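Local coordinates for protein galactose-binding lectin (Enterobacter cloacae subsp. cloacae, PDB 6YF6) that binds an L-fucoside at a calcium ion, as the C-terminal lectin domain of a longer protein probably serving in carbohydrate recognition, at residues V70-I75 / P82-R87; L121-H126 / F135-L140. All blocks are in the same frame, centred on the assembly; numbering follows the deposited sequence.

Contact 1. Residues V70-I75 / P82-R87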
loop_
_atom_site.group_PDB
_atom_site.type_symbol
_atom_site.label_atom_id
_atom_site.label_comp_id
_atom_site.label_asym_id
_atom_site.label_seq_id
_atom_site.Cartn_x
_atom_site.Cartn_y
_atom_site.Cartn_z
ATOM N N VAL A 70 5.353 -7.242 4.715
ATOM C CA VAL A 70 5.124 -6.303 5.806
ATOM C C VAL A 70 5.490 -4.920 5.288
ATOM O O VAL A 70 6.619 -4.707 4.832
ATOM C CB VAL A 70 5.957 -6.643 7.055
ATOM C CG1 VAL A 70 5.798 -5.552 8.123
ATOM C CG2 VAL A 70 5.559 -7.997 7.607
ATOM N N LYS A 71 4.538 -3.994 5.330
ATOM C CA LYS A 71 4.789 -2.620 4.916
ATOM C C LYS A 71 5.252 -1.839 6.138
ATOM O O LYS A 71 4.523 -1.739 7.130
ATOM C CB LYS A 71 3.541 -1.999 4.299
ATOM C CG LYS A 71 3.143 -2.649 2.978
ATOM C CD LYS A 71 2.087 -1.836 2.244
ATOM C CE LYS A 71 1.607 -2.552 0.987
ATOM N NZ LYS A 71 0.312 -2.006 0.487
ATOM N N ILE A 72 6.461 -1.287 6.064
ATOM C CA ILE A 72 7.158 -0.785 7.239
ATOM C C ILE A 72 7.951 0.455 6.863
ATOM O O ILE A 72 8.412 0.597 5.727
ATOM C CB ILE A 72 8.077 -1.879 7.826
ATOM C CG1 ILE A 72 8.717 -1.414 9.128
ATOM C CG2 ILE A 72 9.158 -2.282 6.820
ATOM C CD1 ILE A 72 9.282 -2.557 9.935
ATOM N N ALA A 73 8.110 1.358 7.831
ATOM C CA ALA A 73 8.841 2.595 7.602
ATOM C C ALA A 73 9.503 3.062 8.888
ATOM O O ALA A 73 8.925 2.953 9.973
ATOM C CB ALA A 73 7.924 3.709 7.078
ATOM N N ARG A 74 10.713 3.590 8.755
ATOM C CA ARG A 74 11.312 4.324 9.855
ATOM C C ARG A 74 10.582 5.650 10.035
ATOM O O ARG A 74 10.046 6.224 9.083
ATOM C CB ARG A 74 12.793 4.578 9.599
ATOM C CG ARG A 74 13.517 5.141 10.815
ATOM C CD ARG A 74 14.915 5.590 10.468
ATOM N NE ARG A 74 15.724 5.787 11.665
ATOM C CZ ARG A 74 17.004 6.139 11.654
ATOM N NH1 ARG A 74 17.632 6.335 10.501
ATOM N NH2 ARG A 74 17.655 6.298 12.798
ATOM N N ILE A 75 10.550 6.132 11.276
ATOM C CA ILE A 75 10.053 7.468 11.567
ATOM C C ILE A 75 11.118 8.225 12.345
ATOM O O ILE A 75 12.032 7.638 12.931
ATOM C CB ILE A 75 8.721 7.448 12.345
ATOM C CG1 ILE A 75 8.866 6.674 13.657
ATOM C CG2 ILE A 75 7.627 6.846 11.476
ATOM C CD1 ILE A 75 7.793 7.007 14.683
ATOM N N PRO A 82 16.343 1.238 12.961
ATOM C CA PRO A 82 15.784 -0.091 13.240
ATOM C C PRO A 82 16.340 -1.137 12.283
ATOM O O PRO A 82 16.792 -0.830 11.179
ATOM C CB PRO A 82 14.273 0.102 13.039
ATOM C CG PRO A 82 14.048 1.589 13.098
ATOM C CD PRO A 82 15.300 2.200 12.555
ATOM N N LYS A 83 16.308 -2.396 12.727
ATOM C CA LYS A 83 16.668 -3.542 11.892
ATOM C C LYS A 83 15.664 -4.653 12.159
ATOM O O LYS A 83 15.596 -5.165 13.280
ATOM C CB LYS A 83 18.087 -4.034 12.180
ATOM C CG LYS A 83 19.187 -3.055 11.820
ATOM C CD LYS A 83 20.553 -3.733 11.892
ATOM C CE LYS A 83 21.686 -2.759 11.619
ATOM N NZ LYS A 83 22.962 -3.211 12.246
ATOM N N VAL A 84 14.899 -5.038 11.139
ATOM C CA VAL A 84 13.734 -5.897 11.323
ATOM C C VAL A 84 13.781 -7.045 10.328
ATOM O O VAL A 84 14.089 -6.847 9.148
ATOM C CB VAL A 84 12.429 -5.087 11.167
ATOM C CG1 VAL A 84 11.221 -5.941 11.518
ATOM C CG2 VAL A 84 12.477 -3.831 12.042
ATOM N N SER A 85 13.471 -8.253 10.806
ATOM C CA SER A 85 13.403 -9.444 9.968
ATOM C C SER A 85 12.089 -10.168 10.237
ATOM O O SER A 85 11.292 -9.759 11.089
ATOM C CB SER A 85 14.598 -10.377 10.215
ATOM O OG SER A 85 14.593 -10.897 11.536
ATOM N N LEU A 86 11.865 -11.254 9.498
ATOM C CA LEU A 86 10.674 -12.079 9.635
ATOM C C LEU A 86 11.058 -13.494 10.043
ATOM O O LEU A 86 12.079 -14.028 9.593
ATOM C CB LEU A 86 9.881 -12.127 8.331
ATOM C CG LEU A 86 9.530 -10.775 7.709
ATOM C CD1 LEU A 86 8.940 -10.965 6.315
ATOM C CD2 LEU A 86 8.573 -10.022 8.609
ATOM N N ARG A 87 10.217 -14.108 10.868
ATOM C CA ARG A 87 10.449 -15.453 11.376
ATOM C C ARG A 87 9.165 -16.261 11.271
ATOM O O ARG A 87 8.072 -15.741 11.513
ATOM C CB ARG A 87 10.941 -15.401 12.827
ATOM C CG ARG A 87 11.306 -16.745 13.433
ATOM C CD ARG A 87 11.944 -16.557 14.805
ATOM N NE ARG A 87 13.187 -15.794 14.723
ATOM C CZ ARG A 87 13.719 -15.100 15.726
ATOM N NH1 ARG A 87 13.122 -15.057 16.911
ATOM N NH2 ARG A 87 14.854 -14.441 15.538
#
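Ile72 and Val84 meet tip to tip midway between strands 65-74 and 83-88, which run antiparallel, their segment directions 173° apart, but belong to different sheets. Ile72 sends its longer branch away from its own backbone N (chi1 -175°) and keeps it extended, which brings CD1 to within 4.0 Å of Val84 CG2. The CA atoms of Ile72 and Val84 lie 9.3 Å apart, a gap too wide for backbone hydrogen bonds but readily bridged by a branched side chain from each strand. Val70 and Leu86 fill the same gap differently: their side chains run in opposite directions past each other, and Val70 CG2 lies alongside Leu86 CD2 at 3.8 Å. At the other end the backbones draw closer, with the CA atoms of Arg74 and Pro82 7.1 Å apart. There the extended Arg74 chain crosses the compact proline at about a right angle, its NE 3.7 Å and its CG 3.9 Å from Pro82 CD. The arginine from CG to NE thus lies against one corner of the ring, the guanidinium set obliquely to it, and its NH groups are bonded elsewhere: NH1 donates to Lys100 O, and NH2 makes a weak hydrogen bond to Tyr79 O. Tyr79, in the loop joining the two strands, lines the fucoside pocket, which places Arg74 at the edge of the core nearest that site. Two consecutive strands that face each other through side chains and lie in opposing sheets, with a loop passing over between them, form a beta arch, here within a beta-sandwich lectin domain, probably of the PA-IL family.

Contact 2. Residues L121-H126 / F135-L140; sequences LAVVSH and FRIKEL. With PO4 (phosphate ion), chain F.
Val123 and Leu140 mark the nearest backbone approach between strands 118-125 and 135-143, their CA atoms 9.8 Å apart, a separation filled by side chains with no hydrogen bond across it. Both methyls of Val123 are used: CG1 touches Ile137 CD1 at 4.2 Å, and CG2 meets Leu140 CD2 at 3.9 Å, the two side chains crossing obliquely. A beta-branched residue suits this place, since one valine can serve two neighbours. Ile137 and Leu140 both face inward although three residues apart, because Lys138 and Glu139 form a beta bulge opposite Lys71 that resets the alternation of the strand. Lys138 therefore lies on the outer face. Its CG is flanked by both backbone N and carbonyl carbon (chi1 68°), and the rest of the chain runs extended to a phosphate, probably from the crystallisation liquor. Lys138 NZ donates to phosphate O1 at 2.8 Å and weakly to phosphate O3 at 3.1 Å. Thr35 of both subunits and Lys138 and Lys71 of the second subunit are hydrogen-bonded to the same anion, whose charge probably offsets that of the lysines. The inward side chains belong to the apolar filling of a two-sheet beta sandwich, while Lys138 and an antiparallel ladder at Leu140 take part in its dimer interface.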
loop_
_atom_site.group_PDB
_atom_site.type_symbol
_atom_site.label_atom_id
_atom_site.label_comp_id
_atom_site.label_asym_id
_atom_site.label_seq_id
_atom_site.Cartn_x
_atom_site.Cartn_y
_atom_site.Cartn_z
ATOM N N LEU A 121 4.161 -17.041 13.382
ATOM C CA LEU A 121 4.872 -15.950 12.734
ATOM C C LEU A 121 5.314 -14.924 13.765
ATOM O O LEU A 121 4.597 -14.646 14.731
ATOM C CB LEU A 121 3.989 -15.271 11.688
ATOM C CG LEU A 121 3.404 -16.197 10.622
ATOM C CD1 LEU A 121 2.539 -15.401 9.655
ATOM C CD2 LEU A 121 4.521 -16.939 9.894
ATOM N N ALA A 122 6.490 -14.345 13.543
ATOM C CA ALA A 122 6.977 -13.288 14.412
ATOM C C ALA A 122 7.774 -12.293 13.584
ATOM O O ALA A 122 8.570 -12.685 12.728
ATOM C CB ALA A 122 7.842 -13.849 15.546
ATOM N N VAL A 123 7.526 -11.008 13.831
ATOM C CA VAL A 123 8.389 -9.936 13.352
ATOM C C VAL A 123 9.465 -9.715 14.408
ATOM O O VAL A 123 9.166 -9.658 15.606
ATOM C CB VAL A 123 7.584 -8.655 13.092
ATOM C CG1 VAL A 123 8.491 -7.547 12.584
ATOM C CG2 VAL A 123 6.464 -8.925 12.096
ATOM N N VAL A 124 10.716 -9.598 13.968
ATOM C CA VAL A 124 11.871 -9.639 14.856
ATOM C C VAL A 124 12.659 -8.346 14.710
ATOM O O VAL A 124 13.020 -7.955 13.595
ATOM C CB VAL A 124 12.767 -10.856 14.551
ATOM C CG1 VAL A 124 13.995 -10.854 15.451
ATOM C CG2 VAL A 124 11.981 -12.151 14.712
ATOM N N SER A 125 12.926 -7.691 15.841
ATOM C CA SER A 125 13.817 -6.541 15.903
ATOM C C SER A 125 15.202 -6.975 16.362
ATOM O O SER A 125 15.336 -7.758 17.307
ATOM C CB SER A 125 13.286 -5.477 16.864
ATOM O OG SER A 125 14.294 -4.519 17.140
ATOM N N HIS A 126 16.230 -6.447 15.701
ATOM C CA HIS A 126 17.616 -6.750 16.036
ATOM C C HIS A 126 18.307 -5.590 16.738
ATOM O O HIS A 126 19.522 -5.646 16.960
ATOM C CB HIS A 126 18.382 -7.142 14.772
ATOM C CG HIS A 126 17.786 -8.309 14.051
ATOM N ND1 HIS A 126 18.368 -9.559 14.049
ATOM C CD2 HIS A 126 16.651 -8.422 13.321
ATOM C CE1 HIS A 126 17.622 -10.389 13.343
ATOM N NE2 HIS A 126 16.574 -9.725 12.890
ATOM N N PHE A 135 9.809 3.268 14.419
ATOM C CA PHE A 135 9.287 2.844 13.125
ATOM C C PHE A 135 7.812 2.488 13.261
ATOM O O PHE A 135 7.264 2.420 14.363
ATOM C CB PHE A 135 10.092 1.660 12.563
ATOM C CG PHE A 135 10.199 0.486 13.502
ATOM C CD1 PHE A 135 11.099 0.499 14.558
ATOM C CD2 PHE A 135 9.414 -0.640 13.314
ATOM C CE1 PHE A 135 11.204 -0.584 15.417
ATOM C CE2 PHE A 135 9.514 -1.724 14.167
ATOM C CZ PHE A 135 10.411 -1.696 15.221
ATOM N N ARG A 136 7.172 2.277 12.109
ATOM C CA ARG A 136 5.757 1.940 12.040
ATOM C C ARG A 136 5.550 0.775 11.081
ATOM O O ARG A 136 6.256 0.644 10.079
ATOM C CB ARG A 136 4.909 3.146 11.569
ATOM C CG ARG A 136 4.855 4.326 12.545
ATOM C CD ARG A 136 4.272 5.575 11.877
ATOM N NE ARG A 136 3.952 6.629 12.835
ATOM C CZ ARG A 136 3.666 7.889 12.510
ATOM N NH1 ARG A 136 3.663 8.277 11.242
ATOM N NH2 ARG A 136 3.388 8.769 13.460
ATOM N N ILE A 137 4.567 -0.068 11.396
ATOM C CA ILE A 137 4.123 -1.145 10.519
ATOM C C ILE A 137 2.646 -0.929 10.224
ATOM O O ILE A 137 1.814 -0.973 11.139
ATOM C CB ILE A 137 4.354 -2.531 11.139
ATOM C CG1 ILE A 137 5.852 -2.833 11.195
ATOM C CG2 ILE A 137 3.604 -3.594 10.333
ATOM C CD1 ILE A 137 6.220 -4.018 12.078
ATOM N N LYS A 138 2.315 -0.716 8.948
ATOM C CA LYS A 138 0.941 -0.431 8.563
ATOM C C LYS A 138 0.225 -1.620 7.934
ATOM O O LYS A 138 -1.002 -1.575 7.800
ATOM C CB LYS A 138 0.891 0.759 7.592
ATOM C CG LYS A 138 1.487 0.501 6.213
ATOM C CD LYS A 138 1.431 1.765 5.359
ATOM C CE LYS A 138 2.087 1.568 3.996
ATOM N NZ LYS A 138 1.970 2.796 3.147
ATOM N N GLU A 139 0.938 -2.679 7.561
ATOM C CA GLU A 139 0.276 -3.809 6.927
ATOM C C GLU A 139 1.131 -5.059 7.050
ATOM O O GLU A 139 2.354 -5.006 6.901
ATOM C CB GLU A 139 -0.017 -3.510 5.450
ATOM C CG GLU A 139 -0.605 -4.681 4.684
ATOM C CD GLU A 139 -0.888 -4.334 3.237
ATOM O OE1 GLU A 139 -0.362 -5.035 2.345
ATOM O OE2 GLU A 139 -1.630 -3.357 2.996
ATOM N N LEU A 140 0.469 -6.179 7.335
ATOM C CA LEU A 140 1.075 -7.503 7.277
ATOM C C LEU A 140 0.167 -8.377 6.426
ATOM O O LEU A 140 -1.031 -8.492 6.709
ATOM C CB LEU A 140 1.260 -8.108 8.670
ATOM C CG LEU A 140 1.946 -7.229 9.719
ATOM C CD1 LEU A 140 0.899 -6.593 10.614
ATOM C CD2 LEU A 140 2.956 -8.027 10.549
HETATM P P PO4 F . -1.386 2.428 2.014
HETATM O O1 PO4 F . -0.614 3.663 2.410
HETATM O O2 PO4 F . -2.700 2.394 2.754
HETATM O O3 PO4 F . -0.597 1.191 2.367
HETATM O O4 PO4 F . -1.622 2.454 0.524
#

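In the fold
Contacts 1 and 2 join the same two sheets and lie side by side in the core, their centres about 5 Å apart. Strands 65-74 and 135-143 are neighbours in one sheet, 83-88 and 118-125 in the other, and Val84 CG1 packs on Val123 CG1 between the contacts. Contact 1 links strands consecutive in the chain and buries more surface, 210 Å² against 123 Å², running out to an arginine and a proline near the calcium and sugar site. Contact 2 is purely aliphatic across the gap; its phosphate-binding Lys138 lies on the outer face, at the subunit interface. Ser85 OG and His126 NE2 add a probable hydrogen bond between them.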